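Local structure of UL18 protein (Human herpesvirus 5, 3D2U) at residues Gly113-Gly118 with Thr132-Pro137; Gly196-Asn199 with Ala205-Phe208; Pro240-Pro243 with Phe249-Gly252. The protein modulates host NK-cell activity as an MHC class I-like viral glycoprotein that engages the host inhibitory leukocyte Ig-like receptor LILRB1, protecting infected cells from cytotoxicity. The protein carries 4 engineered substitutions. All blocks are in the same frame, centred on the assembly; numbering follows the deposited sequence.

In the fold
The three contacts follow one another along the chain and fall into two domains. Contact 1 lies in the peptide-binding platform of MHC class I type, between strand 110-119 of the large antiparallel sheet and the loop ahead of helix 148-156. Contacts 2 and 3 belong to the immunoglobulin C1-set domain, as two hairpins of one four-stranded sheet (outermost strand first): 192-201 with 204-214, and 237-243 with 249-258. Their centres are about 19 Å apart, against about 47 Å between contacts 1 and 2 and 30 Å between contacts 1 and 3. Contact 1 lines the peptide groove and also touches another protein chain through Tyr-114; contacts 2 and 3 meet other chains too.

Contact 1: residues Gly113-Gly118 with Thr132-Pro137; sequences GYEGFG and TLWTGP. With NAG (2-acetamido-2-deoxy-beta-D-glucopyranose), chain N.
Glu-115 OE1 lies 3.6 Å from Trp-134 CH2, in the plane of the indole and at its edge, while the second carboxylate oxygen, OE2, is hydrogen-bonded to Gln-166. The contact sits in the peptide-binding groove of the MHC class I fold: Glu-115 and Phe-117 rise from a strand of the groove floor, and Trp-134 reaches over from the loop that follows strand 122-127. The backbones stay well apart, with CA atoms of Glu-115 and Trp-134 9.3 Å from each other, so long side chains must bridge the gap. Glu-115 does so with an extended chain whose CG is anti to the backbone N (chi1 -175°), and its carboxylate plane is turned 74° from the indole. An oxygen at this rim can probably profit from the slightly positive aromatic hydrogens. Trp-134 suits the place because its NE1 is hydrogen-bonded to Thr-163 OG1 while its six-membered ring, besides taking Glu-115 at its edge, meets Phe-117 obliquely, the two planes 55° apart and the centroids separated by 5.9 Å. Phe-117 is also stacked on Trp-98, and all three contact residues pack against apolar side chains of the bound peptide. At the far end of the strand segment, Tyr-114 N comes near the acetyl C8 of a protein-attached NAG. Between Phe-117 and Trp-134 the closest approach is CE1 to CH2, at 3.7 Å.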
ATOM      1  N   GLY A 113     -16.310  -4.602 -21.059  1.00 57.25           N
ATOM      2  CA  GLY A 113     -14.933  -4.754 -21.510  1.00 48.35           C
ATOM      3  C   GLY A 113     -14.031  -3.536 -21.304  1.00 56.56           C
ATOM      4  O   GLY A 113     -14.503  -2.411 -21.121  1.00 52.70           O
ATOM      5  N   TYR A 114     -12.721  -3.765 -21.357  1.00 52.41           N
ATOM      6  CA  TYR A 114     -11.730  -2.707 -21.176  1.00 45.24           C
ATOM      7  C   TYR A 114     -10.338  -3.087 -21.667  1.00 52.25           C
ATOM      8  O   TYR A 114      -9.884  -4.209 -21.467  1.00 54.88           O
ATOM      9  CB  TYR A 114     -11.593  -2.348 -19.690  1.00 42.73           C
ATOM     10  CG  TYR A 114     -10.467  -1.363 -19.397  1.00 45.75           C
ATOM     11  CD1 TYR A 114     -10.647  -0.001 -19.597  1.00 30.48           C
ATOM     12  CD2 TYR A 114      -9.230  -1.794 -18.909  1.00 41.63           C
ATOM     13  CE1 TYR A 114      -9.640   0.917 -19.313  1.00 45.37           C
ATOM     14  CE2 TYR A 114      -8.203  -0.880 -18.629  1.00 45.19           C
ATOM     15  CZ  TYR A 114      -8.422   0.477 -18.831  1.00 53.12           C
ATOM     16  OH  TYR A 114      -7.443   1.399 -18.540  1.00 42.66           O
ATOM     17  N   GLU A 115      -9.668  -2.138 -22.306  1.00 47.59           N
ATOM     18  CA  GLU A 115      -8.286  -2.331 -22.718  1.00 49.46           C
ATOM     19  C   GLU A 115      -7.605  -1.018 -22.364  1.00 50.68           C
ATOM     20  O   GLU A 115      -8.140   0.058 -22.628  1.00 38.57           O
ATOM     21  CB  GLU A 115      -8.129  -2.639 -24.212  1.00 41.31           C
ATOM     22  CG  GLU A 115      -6.655  -2.957 -24.562  1.00 47.72           C
ATOM     23  CD  GLU A 115      -6.469  -3.824 -25.804  1.00 57.84           C
ATOM     24  OE1 GLU A 115      -5.606  -3.476 -26.641  1.00 52.66           O
ATOM     25  OE2 GLU A 115      -7.164  -4.855 -25.936  1.00 52.85           O
ATOM     26  N   GLY A 116      -6.441  -1.111 -21.731  1.00 53.93           N
ATOM     27  CA  GLY A 116      -5.738   0.090 -21.334  1.00 46.50           C
ATOM     28  C   GLY A 116      -4.225   0.008 -21.351  1.00 34.56           C
ATOM     29  O   GLY A 116      -3.632  -1.034 -21.064  1.00 34.54           O
ATOM     30  N   PHE A 117      -3.602   1.137 -21.670  1.00 29.24           N
ATOM     31  CA  PHE A 117      -2.151   1.250 -21.721  1.00 47.76           C
ATOM     32  C   PHE A 117      -1.679   2.401 -20.860  1.00 32.78           C
ATOM     33  O   PHE A 117      -2.343   3.429 -20.752  1.00 38.48           O
ATOM     34  CB  PHE A 117      -1.651   1.516 -23.144  1.00 32.51           C
ATOM     35  CG  PHE A 117      -1.930   0.412 -24.107  1.00 44.47           C
ATOM     36  CD1 PHE A 117      -3.224   0.157 -24.530  1.00 29.36           C
ATOM     37  CD2 PHE A 117      -0.897  -0.382 -24.584  1.00 41.70           C
ATOM     38  CE1 PHE A 117      -3.490  -0.876 -25.412  1.00 33.39           C
ATOM     39  CE2 PHE A 117      -1.149  -1.416 -25.467  1.00 30.65           C
ATOM     40  CZ  PHE A 117      -2.446  -1.669 -25.885  1.00 36.81           C
ATOM     41  N   GLY A 118      -0.508   2.218 -20.276  1.00 46.29           N
ATOM     42  CA  GLY A 118       0.092   3.243 -19.460  1.00 28.07           C
ATOM     43  C   GLY A 118       1.591   3.161 -19.651  1.00 29.12           C
ATOM     44  O   GLY A 118       2.151   2.066 -19.705  1.00 36.81           O
ATOM     45  N   THR A 132     -15.306   1.116 -29.118  1.00 59.15           N
ATOM     46  CA  THR A 132     -15.118   1.591 -30.484  1.00 49.78           C
ATOM     47  C   THR A 132     -14.220   2.853 -30.530  1.00 53.81           C
ATOM     48  O   THR A 132     -13.474   3.035 -31.491  1.00 58.57           O
ATOM     49  CB  THR A 132     -16.492   1.904 -31.164  1.00 55.58           C
ATOM     50  OG1 THR A 132     -17.044   3.109 -30.618  1.00 55.59           O
ATOM     51  CG2 THR A 132     -17.480   0.764 -30.916  1.00 45.92           C
ATOM     52  N   LEU A 133     -14.266   3.683 -29.478  1.00 50.87           N
ATOM     53  CA  LEU A 133     -13.501   4.944 -29.410  1.00 52.12           C
ATOM     54  C   LEU A 133     -12.355   5.035 -28.372  1.00 58.02           C
ATOM     55  O   LEU A 133     -12.614   5.119 -27.169  1.00 51.54           O
ATOM     56  CB  LEU A 133     -14.495   6.121 -29.189  1.00 59.46           C
ATOM     57  CG  LEU A 133     -14.679   6.959 -27.899  1.00 55.09           C
ATOM     58  CD1 LEU A 133     -14.303   8.414 -28.184  1.00 47.94           C
ATOM     59  CD2 LEU A 133     -16.135   6.930 -27.408  1.00 58.18           C
ATOM     60  N   TRP A 134     -11.096   5.047 -28.824  1.00 54.32           N
ATOM     61  CA  TRP A 134      -9.960   5.159 -27.885  1.00 50.52           C
ATOM     62  C   TRP A 134      -9.811   6.576 -27.338  1.00 38.20           C
ATOM     63  O   TRP A 134      -9.972   7.549 -28.065  1.00 68.33           O
ATOM     64  CB  TRP A 134      -8.612   4.791 -28.535  1.00 50.04           C
ATOM     65  CG  TRP A 134      -8.407   3.342 -28.869  1.00 43.98           C
ATOM     66  CD1 TRP A 134      -8.792   2.711 -30.013  1.00 52.73           C
ATOM     67  CD2 TRP A 134      -7.755   2.345 -28.061  1.00 45.75           C
ATOM     68  NE1 TRP A 134      -8.421   1.390 -29.976  1.00 51.89           N
ATOM     69  CE2 TRP A 134      -7.788   1.136 -28.794  1.00 44.52           C
ATOM     70  CE3 TRP A 134      -7.151   2.356 -26.796  1.00 47.06           C
ATOM     71  CZ2 TRP A 134      -7.241  -0.058 -28.298  1.00 47.03           C
ATOM     72  CZ3 TRP A 134      -6.605   1.163 -26.305  1.00 50.48           C
ATOM     73  CH2 TRP A 134      -6.657  -0.026 -27.058  1.00 42.72           C
ATOM     74  N   THR A 135      -9.509   6.687 -26.053  1.00 38.37           N
ATOM     75  CA  THR A 135      -9.284   7.980 -25.438  1.00 42.88           C
ATOM     76  C   THR A 135      -7.783   8.050 -25.159  1.00 56.42           C
ATOM     77  O   THR A 135      -7.082   7.042 -25.314  1.00 40.21           O
ATOM     78  CB  THR A 135     -10.093   8.145 -24.143  1.00 49.88           C
ATOM     79  OG1 THR A 135      -9.878   7.022 -23.284  1.00 50.89           O
ATOM     80  CG2 THR A 135     -11.582   8.260 -24.467  1.00 45.50           C
ATOM     81  N   GLY A 136      -7.290   9.224 -24.768  1.00 43.71           N
ATOM     82  CA  GLY A 136      -5.861   9.387 -24.536  1.00 28.96           C
ATOM     83  C   GLY A 136      -5.434   9.779 -23.137  1.00 29.96           C
ATOM     84  O   GLY A 136      -6.188   9.591 -22.184  1.00 49.33           O
ATOM     85  N   PRO A 137      -4.219  10.335 -22.977  1.00 36.54           N
ATOM     86  CA  PRO A 137      -3.784  10.719 -21.630  1.00 43.25           C
ATOM     87  C   PRO A 137      -4.638  11.807 -21.019  1.00 52.62           C
ATOM     88  O   PRO A 137      -5.454  12.442 -21.695  1.00 53.19           O
ATOM     89  CB  PRO A 137      -2.355  11.225 -21.846  1.00 26.04           C
ATOM     90  CG  PRO A 137      -1.914  10.531 -23.095  1.00 41.85           C
ATOM     91  CD  PRO A 137      -3.153  10.588 -23.960  1.00 37.09           C
TER
HETATM   92  C1  NAG N 831     -14.658  -5.455 -14.869  1.00 71.59           C
HETATM   93  C2  NAG N 831     -15.122  -4.022 -14.972  1.00 48.41           C
HETATM   94  C3  NAG N 831     -14.415  -3.374 -13.834  1.00 41.53           C
HETATM   95  C4  NAG N 831     -14.898  -3.948 -12.530  1.00 51.32           C
HETATM   96  C5  NAG N 831     -14.776  -5.488 -12.491  1.00 48.92           C
HETATM   97  C6  NAG N 831     -15.502  -6.136 -11.318  1.00 45.85           C
HETATM   98  C7  NAG N 831     -15.099  -3.896 -17.374  1.00 49.54           C
HETATM   99  C8  NAG N 831     -14.113  -4.750 -18.153  1.00 58.53           C
HETATM  100  N2  NAG N 831     -14.691  -3.419 -16.213  1.00 49.70           N
HETATM  101  O1  NAG N 831     -14.954  -6.157 -16.018  1.00 70.43           O
HETATM  102  O3  NAG N 831     -14.583  -1.966 -13.845  1.00 60.55           O
HETATM  103  O4  NAG N 831     -14.008  -3.419 -11.595  1.00 56.87           O
HETATM  104  O5  NAG N 831     -15.273  -6.071 -13.719  1.00 53.83           O
HETATM  105  O6  NAG N 831     -14.599  -6.376 -10.246  1.00 67.29           O
HETATM  106  O7  NAG N 831     -16.213  -3.676 -17.819  1.00 76.95           O

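Contact 2: residues Gly196-Asn199 with Ala205-Phe208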
ATOM      1  N   GLY A 196      -9.670 -12.214  19.615  1.00 35.62           N
ATOM      2  CA  GLY A 196      -9.348 -12.152  21.029  1.00 31.64           C
ATOM      3  C   GLY A 196      -9.083 -10.721  21.440  1.00 33.48           C
ATOM      4  O   GLY A 196      -9.398  -9.791  20.687  1.00 27.14           O
ATOM      5  N   VAL A 197      -8.535 -10.539  22.639  1.00 32.08           N
ATOM      6  CA  VAL A 197      -8.184  -9.206  23.121  1.00 48.85           C
ATOM      7  C   VAL A 197      -6.732  -9.273  23.568  1.00 39.11           C
ATOM      8  O   VAL A 197      -6.243 -10.337  23.956  1.00 38.40           O
ATOM      9  CB  VAL A 197      -9.111  -8.724  24.281  1.00 35.51           C
ATOM     10  CG1 VAL A 197     -10.536  -8.627  23.777  1.00 37.97           C
ATOM     11  CG2 VAL A 197      -9.041  -9.684  25.461  1.00 46.27           C
ATOM     12  N   ARG A 198      -6.038  -8.145  23.480  1.00 35.71           N
ATOM     13  CA  ARG A 198      -4.626  -8.086  23.841  1.00 41.67           C
ATOM     14  C   ARG A 198      -4.254  -6.677  24.285  1.00 36.27           C
ATOM     15  O   ARG A 198      -5.103  -5.785  24.320  1.00 28.98           O
ATOM     16  CB  ARG A 198      -3.771  -8.483  22.627  1.00 34.98           C
ATOM     17  CG  ARG A 198      -4.042  -7.622  21.388  1.00 42.79           C
ATOM     18  CD  ARG A 198      -3.230  -8.042  20.148  1.00 34.22           C
ATOM     19  NE  ARG A 198      -3.252  -6.967  19.155  1.00 25.98           N
ATOM     20  CZ  ARG A 198      -2.541  -6.962  18.027  1.00 39.23           C
ATOM     21  NH1 ARG A 198      -1.747  -7.985  17.732  1.00 38.07           N
ATOM     22  NH2 ARG A 198      -2.608  -5.921  17.202  1.00 34.12           N
ATOM     23  N   ASN A 199      -2.982  -6.501  24.633  1.00 40.42           N
ATOM     24  CA  ASN A 199      -2.429  -5.210  25.047  1.00 26.32           C
ATOM     25  C   ASN A 199      -3.270  -4.401  26.038  1.00 44.29           C
ATOM     26  O   ASN A 199      -3.647  -3.255  25.780  1.00 39.01           O
ATOM     27  CB  ASN A 199      -2.117  -4.374  23.797  1.00 33.12           C
ATOM     28  CG  ASN A 199      -1.299  -5.148  22.773  1.00 50.06           C
ATOM     29  OD1 ASN A 199      -0.457  -5.975  23.132  1.00 37.49           O
ATOM     30  ND2 ASN A 199      -1.539  -4.881  21.492  1.00 45.64           N
ATOM     31  N   ALA A 205      -8.199  -1.975  26.296  1.00 45.76           N
ATOM     32  CA  ALA A 205      -7.588  -3.136  25.640  1.00 36.68           C
ATOM     33  C   ALA A 205      -7.831  -3.072  24.141  1.00 37.62           C
ATOM     34  O   ALA A 205      -8.545  -2.190  23.660  1.00 37.47           O
ATOM     35  CB  ALA A 205      -8.158  -4.437  26.210  1.00 46.77           C
ATOM     36  N   GLU A 206      -7.225  -3.988  23.395  1.00 49.31           N
ATOM     37  CA  GLU A 206      -7.430  -4.010  21.954  1.00 45.37           C
ATOM     38  C   GLU A 206      -8.026  -5.339  21.528  1.00 43.96           C
ATOM     39  O   GLU A 206      -7.470  -6.401  21.804  1.00 32.45           O
ATOM     40  CB  GLU A 206      -6.118  -3.800  21.201  1.00 42.34           C
ATOM     41  CG  GLU A 206      -6.313  -3.729  19.693  1.00 34.58           C
ATOM     42  CD  GLU A 206      -5.033  -3.412  18.959  1.00 46.26           C
ATOM     43  OE1 GLU A 206      -4.179  -4.312  18.818  1.00 44.33           O
ATOM     44  OE2 GLU A 206      -4.876  -2.250  18.538  1.00 38.95           O
ATOM     45  N   ALA A 207      -9.167  -5.271  20.860  1.00 31.37           N
ATOM     46  CA  ALA A 207      -9.823  -6.466  20.367  1.00 40.75           C
ATOM     47  C   ALA A 207      -9.381  -6.649  18.916  1.00 35.22           C
ATOM     48  O   ALA A 207      -9.187  -5.668  18.197  1.00 37.40           O
ATOM     49  CB  ALA A 207     -11.338  -6.294  20.450  1.00 33.05           C
ATOM     50  N   PHE A 208      -9.194  -7.892  18.495  1.00 41.58           N
ATOM     51  CA  PHE A 208      -8.795  -8.169  17.118  1.00 34.95           C
ATOM     52  C   PHE A 208      -9.603  -9.352  16.594  1.00 38.89           C
ATOM     53  O   PHE A 208     -10.123 -10.147  17.374  1.00 33.84           O
ATOM     54  CB  PHE A 208      -7.292  -8.484  17.029  1.00 28.81           C
ATOM     55  CG  PHE A 208      -6.897  -9.783  17.686  1.00 36.59           C
ATOM     56  CD1 PHE A 208      -6.967 -10.989  16.990  1.00 35.64           C
ATOM     57  CD2 PHE A 208      -6.457  -9.799  19.007  1.00 33.97           C
ATOM     58  CE1 PHE A 208      -6.604 -12.190  17.604  1.00 37.89           C
ATOM     59  CE2 PHE A 208      -6.091 -10.995  19.627  1.00 43.31           C
ATOM     60  CZ  PHE A 208      -6.163 -12.191  18.924  1.00 37.11           C
TER
HETATM   61  O   HOH W   1      -3.185  -2.992  16.602  1.00 54.48           O
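Arg-198 and Glu-206 run side by side and point the same way from a hydrogen-bonded pair of an antiparallel beta hairpin in the immunoglobulin C1-set domain. The guanidinium meets the carboxylate side-on: NE and NH2 of Arg-198 both donate to Glu-206 OE1, each at 2.8 Å, and OE1 lies almost in the guanidinium plane. OE1 sits between NE and NH2 and is met nearly along its C-O axis, which lets one oxygen take both; the two planar groups are turned by 31°. An arginine chain extended from CG to NE and a glutamate that is likewise extended bring the charges level. Water 1 links Arg-198 NH2 to Glu-206 OE2 through weak hydrogen bonds, and Arg-198 NH1 forms salt bridges with acidic side chains of another protein chain. This charge sharing probably favours the ionised forms of both residues.

On the same face, Phe-208 stands about perpendicular to the arginine side chain, and its CD2 is 3.8 Å from Arg-198 CD. Phe-208 CG stands between the backbone N and the carbonyl carbon (chi1 68°), which lays the ring over Gly-196: the glycine CA is 4.1 Å from the ring centroid in a CH-pi contact. Lacking a side chain, glycine lets the ring settle this close. Phe-208 N bonds Gly-196 O at 2.9 Å, one of four backbone bonds in the ladder.

Val-197 and Ala-207 take the other face. Both touch Ile-257 of strand 249-258 in the same sheet; across the sandwich, Val-197 touches Ser-279 and Ala-207 touches Ile-278, on strand 273-279 of the other sheet.

Contact 3: residues Pro240-Pro243 with Phe249-Gly252; sequences PLLP and FHQG
Phe-249 opens the segment by packing on the edge strand of this immunoglobulin-domain hairpin. Its CB lies 4.0 Å from Leu-241 CD1, and its ring lies beside Pro-243, where CE1 is 4.2 Å from the proline CB. The compact, apolar proline ring suits this spot beside the aromatic ring, and Phe-214 of strand 204-214 packs on both Leu-241 and Phe-249.

His-250 follows on the opposite face, paired with Leu-242 by two backbone bonds: Leu-242 N to His-250 O at 2.9 Å, nearly straight at 173°, and His-250 N to Leu-242 O at 2.8 Å, more bent at 134°. Its ring meets Tyr-212 nearly at right angles, and NE2 bonds a backbone group of another protein chain.

Gln-251 has its CG anti to the backbone N (chi1 -167°), and its extended chain carries NE2 to Asn-239 O and past Leu-241 N, 3.6 Å away. Water 2 joins Gly-252 to Pro-240, donating to Pro-240 O and accepting from Gly-252 N; Gly-252 also makes a backbone bond with Asn-239.

Direct backbone bonds between the segments are those of Leu-242 with His-250; Pro-243, lacking an N-H, suits a non-hydrogen-bonded position needing none, while Pro-240 is linked through water.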
ATOM      1  N   PRO A 240      -5.526  -3.991   5.083  1.00 22.62           N
ATOM      2  CA  PRO A 240      -6.054  -4.284   3.746  1.00 32.85           C
ATOM      3  C   PRO A 240      -6.324  -5.773   3.484  1.00 38.86           C
ATOM      4  O   PRO A 240      -5.847  -6.649   4.208  1.00 23.94           O
ATOM      5  CB  PRO A 240      -4.962  -3.741   2.814  1.00 43.14           C
ATOM      6  CG  PRO A 240      -4.204  -2.733   3.667  1.00 34.71           C
ATOM      7  CD  PRO A 240      -4.169  -3.424   5.006  1.00 33.85           C
ATOM      8  N   LEU A 241      -7.111  -6.036   2.446  1.00 26.44           N
ATOM      9  CA  LEU A 241      -7.425  -7.386   2.003  1.00 36.94           C
ATOM     10  C   LEU A 241      -6.156  -7.820   1.265  1.00 41.82           C
ATOM     11  O   LEU A 241      -5.745  -7.185   0.296  1.00 33.67           O
ATOM     12  CB  LEU A 241      -8.619  -7.348   1.049  1.00 35.28           C
ATOM     13  CG  LEU A 241      -9.185  -8.646   0.461  1.00 36.55           C
ATOM     14  CD1 LEU A 241      -9.907  -9.469   1.513  1.00 43.07           C
ATOM     15  CD2 LEU A 241     -10.153  -8.260  -0.628  1.00 54.06           C
ATOM     16  N   LEU A 242      -5.547  -8.904   1.724  1.00 27.72           N
ATOM     17  CA  LEU A 242      -4.282  -9.366   1.170  1.00 47.69           C
ATOM     18  C   LEU A 242      -4.370 -10.746   0.532  1.00 25.99           C
ATOM     19  O   LEU A 242      -5.107 -11.611   1.006  1.00 30.19           O
ATOM     20  CB  LEU A 242      -3.242  -9.325   2.294  1.00 26.26           C
ATOM     21  CG  LEU A 242      -3.166  -7.896   2.867  1.00 35.21           C
ATOM     22  CD1 LEU A 242      -2.730  -7.888   4.320  1.00 34.58           C
ATOM     23  CD2 LEU A 242      -2.224  -7.081   2.016  1.00 32.95           C
ATOM     24  N   PRO A 243      -3.594 -10.980  -0.540  1.00 28.88           N
ATOM     25  CA  PRO A 243      -3.618 -12.272  -1.233  1.00 39.59           C
ATOM     26  C   PRO A 243      -2.594 -13.270  -0.718  1.00 28.61           C
ATOM     27  O   PRO A 243      -1.571 -12.877  -0.155  1.00 35.14           O
ATOM     28  CB  PRO A 243      -3.259 -11.877  -2.648  1.00 21.25           C
ATOM     29  CG  PRO A 243      -2.080 -10.926  -2.354  1.00 27.50           C
ATOM     30  CD  PRO A 243      -2.658 -10.054  -1.215  1.00 23.33           C
ATOM     31  N   PHE A 249      -7.643 -15.253   0.236  1.00 34.91           N
ATOM     32  CA  PHE A 249      -7.349 -13.984   0.857  1.00 38.23           C
ATOM     33  C   PHE A 249      -7.255 -13.967   2.374  1.00 35.78           C
ATOM     34  O   PHE A 249      -7.586 -14.940   3.057  1.00 32.01           O
ATOM     35  CB  PHE A 249      -8.363 -12.964   0.345  1.00 24.44           C
ATOM     36  CG  PHE A 249      -8.344 -12.816  -1.152  1.00 39.98           C
ATOM     37  CD1 PHE A 249      -7.555 -11.847  -1.756  1.00 28.52           C
ATOM     38  CD2 PHE A 249      -9.068 -13.692  -1.962  1.00 46.64           C
ATOM     39  CE1 PHE A 249      -7.477 -11.753  -3.151  1.00 29.48           C
ATOM     40  CE2 PHE A 249      -8.996 -13.608  -3.348  1.00 38.76           C
ATOM     41  CZ  PHE A 249      -8.199 -12.636  -3.944  1.00 36.45           C
ATOM     42  N   HIS A 250      -6.805 -12.827   2.884  1.00 29.83           N
ATOM     43  CA  HIS A 250      -6.573 -12.634   4.304  1.00 32.85           C
ATOM     44  C   HIS A 250      -6.944 -11.220   4.755  1.00 31.13           C
ATOM     45  O   HIS A 250      -6.677 -10.256   4.050  1.00 31.93           O
ATOM     46  CB  HIS A 250      -5.078 -12.867   4.546  1.00 19.51           C
ATOM     47  CG  HIS A 250      -4.615 -12.555   5.933  1.00 32.58           C
ATOM     48  ND1 HIS A 250      -4.223 -13.532   6.822  1.00 31.98           N
ATOM     49  CD2 HIS A 250      -4.456 -11.375   6.577  1.00 20.84           C
ATOM     50  CE1 HIS A 250      -3.842 -12.969   7.953  1.00 37.03           C
ATOM     51  NE2 HIS A 250      -3.973 -11.661   7.832  1.00 26.72           N
ATOM     52  N   GLN A 251      -7.555 -11.091   5.926  1.00 31.32           N
ATOM     53  CA  GLN A 251      -7.856  -9.767   6.445  1.00 44.00           C
ATOM     54  C   GLN A 251      -8.004  -9.753   7.962  1.00 32.74           C
ATOM     55  O   GLN A 251      -8.756 -10.544   8.540  1.00 27.25           O
ATOM     56  CB  GLN A 251      -9.095  -9.154   5.769  1.00 29.18           C
ATOM     57  CG  GLN A 251      -9.243  -7.648   6.064  1.00 27.51           C
ATOM     58  CD  GLN A 251     -10.223  -6.933   5.144  1.00 39.34           C
ATOM     59  OE1 GLN A 251     -11.284  -7.457   4.819  1.00 34.42           O
ATOM     60  NE2 GLN A 251      -9.877  -5.718   4.745  1.00 33.49           N
ATOM     61  N   GLY A 252      -7.245  -8.864   8.602  1.00 35.81           N
ATOM     62  CA  GLY A 252      -7.295  -8.716  10.049  1.00 26.44           C
ATOM     63  C   GLY A 252      -7.829  -7.336  10.408  1.00 33.01           C
ATOM     64  O   GLY A 252      -7.577  -6.368   9.687  1.00 40.65           O
TER
HETATM   65  O   HOH W   2      -5.302  -7.643   6.717  1.00 23.54           O